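Long-range contact in MOSUB1, transcription cofactor (Magnaporthe oryzae, PDB 4AGH), which binds single-stranded DNA and, as a member of the PC4 family, probably acts as a transcriptional coactivator: residues Ile70-Glu75 and Gly83-Gly88. Sequence-based numbering, arbitrary orientation.
Sequences IREYYE and GKKGIG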
loop_
_atom_site.group_PDB
_atom_site.type_symbol
_atom_site.label_atom_id
_atom_site.label_comp_id
_atom_site.label_asym_id
_atom_site.label_seq_id
_atom_site.Cartn_x
_atom_site.Cartn_y
_atom_site.Cartn_z
ATOM N N ILE A 70 -0.046 0.773 5.765
ATOM C CA ILE A 70 0.474 1.870 4.976
ATOM C C ILE A 70 -0.336 3.096 5.384
ATOM O O ILE A 70 -1.546 3.129 5.175
ATOM C CB ILE A 70 0.271 1.573 3.488
ATOM C CG1 ILE A 70 0.838 0.183 3.160
ATOM C CG2 ILE A 70 0.906 2.667 2.638
ATOM C CD1 ILE A 70 0.554 -0.281 1.734
ATOM N N ARG A 71 0.308 4.098 5.979
ATOM C CA ARG A 71 -0.491 5.138 6.618
ATOM C C ARG A 71 0.244 6.454 6.713
ATOM O O ARG A 71 1.450 6.475 6.918
ATOM C CB ARG A 71 -0.898 4.682 8.024
ATOM C CG ARG A 71 -1.850 5.646 8.725
ATOM C CD ARG A 71 -2.567 5.001 9.889
ATOM N NE ARG A 71 -3.312 3.798 9.512
ATOM C CZ ARG A 71 -4.530 3.782 8.974
ATOM N NH1 ARG A 71 -5.174 4.914 8.685
ATOM N NH2 ARG A 71 -5.099 2.611 8.693
ATOM N N GLU A 72 -0.501 7.545 6.561
ATOM C CA GLU A 72 0.059 8.868 6.746
ATOM C C GLU A 72 -0.106 9.288 8.195
ATOM O O GLU A 72 -1.184 9.140 8.780
ATOM C CB GLU A 72 -0.635 9.878 5.831
ATOM C CG GLU A 72 -0.126 11.306 6.026
ATOM C CD GLU A 72 -0.642 12.258 4.972
ATOM O OE1 GLU A 72 -0.725 11.861 3.795
ATOM O OE2 GLU A 72 -0.959 13.415 5.322
ATOM N N TYR A 73 0.972 9.815 8.765
ATOM C CA TYR A 73 0.964 10.315 10.130
ATOM C C TYR A 73 0.859 11.833 10.104
ATOM O O TYR A 73 1.268 12.462 9.131
ATOM C CB TYR A 73 2.229 9.860 10.851
ATOM C CG TYR A 73 2.105 8.439 11.354
ATOM C CD1 TYR A 73 1.900 7.385 10.470
ATOM C CD2 TYR A 73 2.178 8.157 12.713
ATOM C CE1 TYR A 73 1.761 6.081 10.931
ATOM C CE2 TYR A 73 2.047 6.872 13.184
ATOM C CZ TYR A 73 1.838 5.834 12.291
ATOM O OH TYR A 73 1.704 4.548 12.777
ATOM N N TYR A 74 0.272 12.416 11.144
ATOM C CA TYR A 74 0.276 13.871 11.283
ATOM C C TYR A 74 1.052 14.244 12.531
ATOM O O TYR A 74 1.255 13.412 13.405
ATOM C CB TYR A 74 -1.148 14.444 11.319
ATOM C CG TYR A 74 -1.990 14.066 12.527
ATOM C CD1 TYR A 74 -1.939 14.813 13.696
ATOM C CD2 TYR A 74 -2.859 12.975 12.481
ATOM C CE1 TYR A 74 -2.721 14.485 14.795
ATOM C CE2 TYR A 74 -3.648 12.638 13.571
ATOM C CZ TYR A 74 -3.569 13.390 14.730
ATOM O OH TYR A 74 -4.347 13.070 15.822
ATOM N N GLU A 75 1.504 15.495 12.605
ATOM C CA GLU A 75 2.274 15.955 13.753
ATOM C C GLU A 75 1.456 16.919 14.599
ATOM O O GLU A 75 0.915 17.902 14.091
ATOM C CB GLU A 75 3.585 16.619 13.309
ATOM C CG GLU A 75 4.466 17.070 14.478
ATOM C CD GLU A 75 5.812 17.648 14.048
ATOM O OE1 GLU A 75 6.098 17.694 12.834
ATOM O OE2 GLU A 75 6.586 18.060 14.931
ATOM N N GLY A 83 -2.848 8.928 11.233
ATOM C CA GLY A 83 -4.026 9.618 10.747
ATOM C C GLY A 83 -4.955 8.694 9.983
ATOM O O GLY A 83 -4.755 7.480 9.926
ATOM N N LYS A 84 -5.973 9.292 9.378
ATOM C CA LYS A 84 -7.047 8.552 8.742
ATOM C C LYS A 84 -6.703 8.075 7.329
ATOM O O LYS A 84 -7.375 7.204 6.785
ATOM C CB LYS A 84 -8.310 9.413 8.709
ATOM C CG LYS A 84 -9.545 8.692 9.220
ATOM C CD LYS A 84 -9.344 8.233 10.657
ATOM C CE LYS A 84 -10.593 7.554 11.198
ATOM N NZ LYS A 84 -10.395 7.009 12.572
ATOM N N LYS A 85 -5.663 8.644 6.733
ATOM C CA LYS A 85 -5.282 8.242 5.385
ATOM C C LYS A 85 -4.351 7.042 5.481
ATOM O O LYS A 85 -3.187 7.180 5.830
ATOM C CB LYS A 85 -4.598 9.395 4.647
ATOM C CG LYS A 85 -5.506 10.622 4.433
ATOM C CD LYS A 85 -4.751 11.800 3.825
ATOM C CE LYS A 85 -5.667 13.019 3.668
ATOM N NZ LYS A 85 -4.940 14.214 3.148
ATOM N N GLY A 86 -4.870 5.863 5.183
ATOM C CA GLY A 86 -4.068 4.653 5.286
ATOM C C GLY A 86 -4.915 3.407 5.232
ATOM O O GLY A 86 -6.148 3.468 5.204
ATOM N N ILE A 87 -4.243 2.262 5.249
ATOM C CA ILE A 87 -4.935 0.992 5.184
ATOM C C ILE A 87 -4.049 -0.073 5.816
ATOM O O ILE A 87 -2.818 0.012 5.741
ATOM C CB ILE A 87 -5.308 0.660 3.723
ATOM C CG1 ILE A 87 -6.192 -0.596 3.651
ATOM C CG2 ILE A 87 -4.056 0.516 2.876
ATOM C CD1 ILE A 87 -6.780 -0.817 2.245
ATOM N N GLY A 88 -4.679 -1.027 6.499
ATOM C CA GLY A 88 -3.962 -2.135 7.102
ATOM C C GLY A 88 -4.237 -3.395 6.307
ATOM O O GLY A 88 -5.342 -3.933 6.351
HETATM O O HOH W 1 -7.921 2.258 7.623
HETATM O O HOH W 2 -7.885 4.482 7.406
HETATM O O HOH W 3 -2.845 14.916 4.346
#
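Arg-71 reaches across to the Gly-83 to Gly-86 backbone and donates from NH1 to Gly-83 O (2.9 Å); the bond is bent, with 147° at the hydrogen, and the acceptor lies tilted from the guanidinium plane. CG leaves anti to the backbone N and the chain folds at chi3 (-56°), which lays the guanidinium over Gly-86, whose CA lies 3.6 Å above its plane, toward the rim. At the guanidinium edge are two water sites too close together to be filled at once, probably alternatives: one would link NH2 to Gly-86 O, the other NH1 to the carbonyl oxygens of Lys-84 and Gly-86.

Beneath it the main chains pair antiparallel. Ile-70 and Ile-87 exchange two bonds, from Ile-70 N to Ile-87 O (2.9 Å) and from Ile-87 N to Ile-70 O (2.8 Å). Glu-72 N meets Lys-85 O almost straight (2.8 Å, 177° at the hydrogen), and Gly-83 N closes on Glu-72 O (3.0 Å). Arg-71 faces Gly-86 in a non-hydrogen-bonded pair, CA atoms only 3.9 Å apart.

Glu-72 and Lys-85 run side by side; a water bridge between OE2 and NZ is doubtful, its distances being very short, while Glu-72 OE1 makes a salt bridge with Arg-55. Farther out, Tyr-74 turns its ring edge to Gly-83 CA. Ile-70 and Ile-87 share the other face from Arg-71, where Ile-70 packs on Ile-70 of the second subunit.

Strand 65-76 thus pairs with both 79-83 and 86-90 across a corner at Lys-84 and Lys-85, part of the curved antiparallel sheet of the PC4 fold, which precedes its helix 91-110.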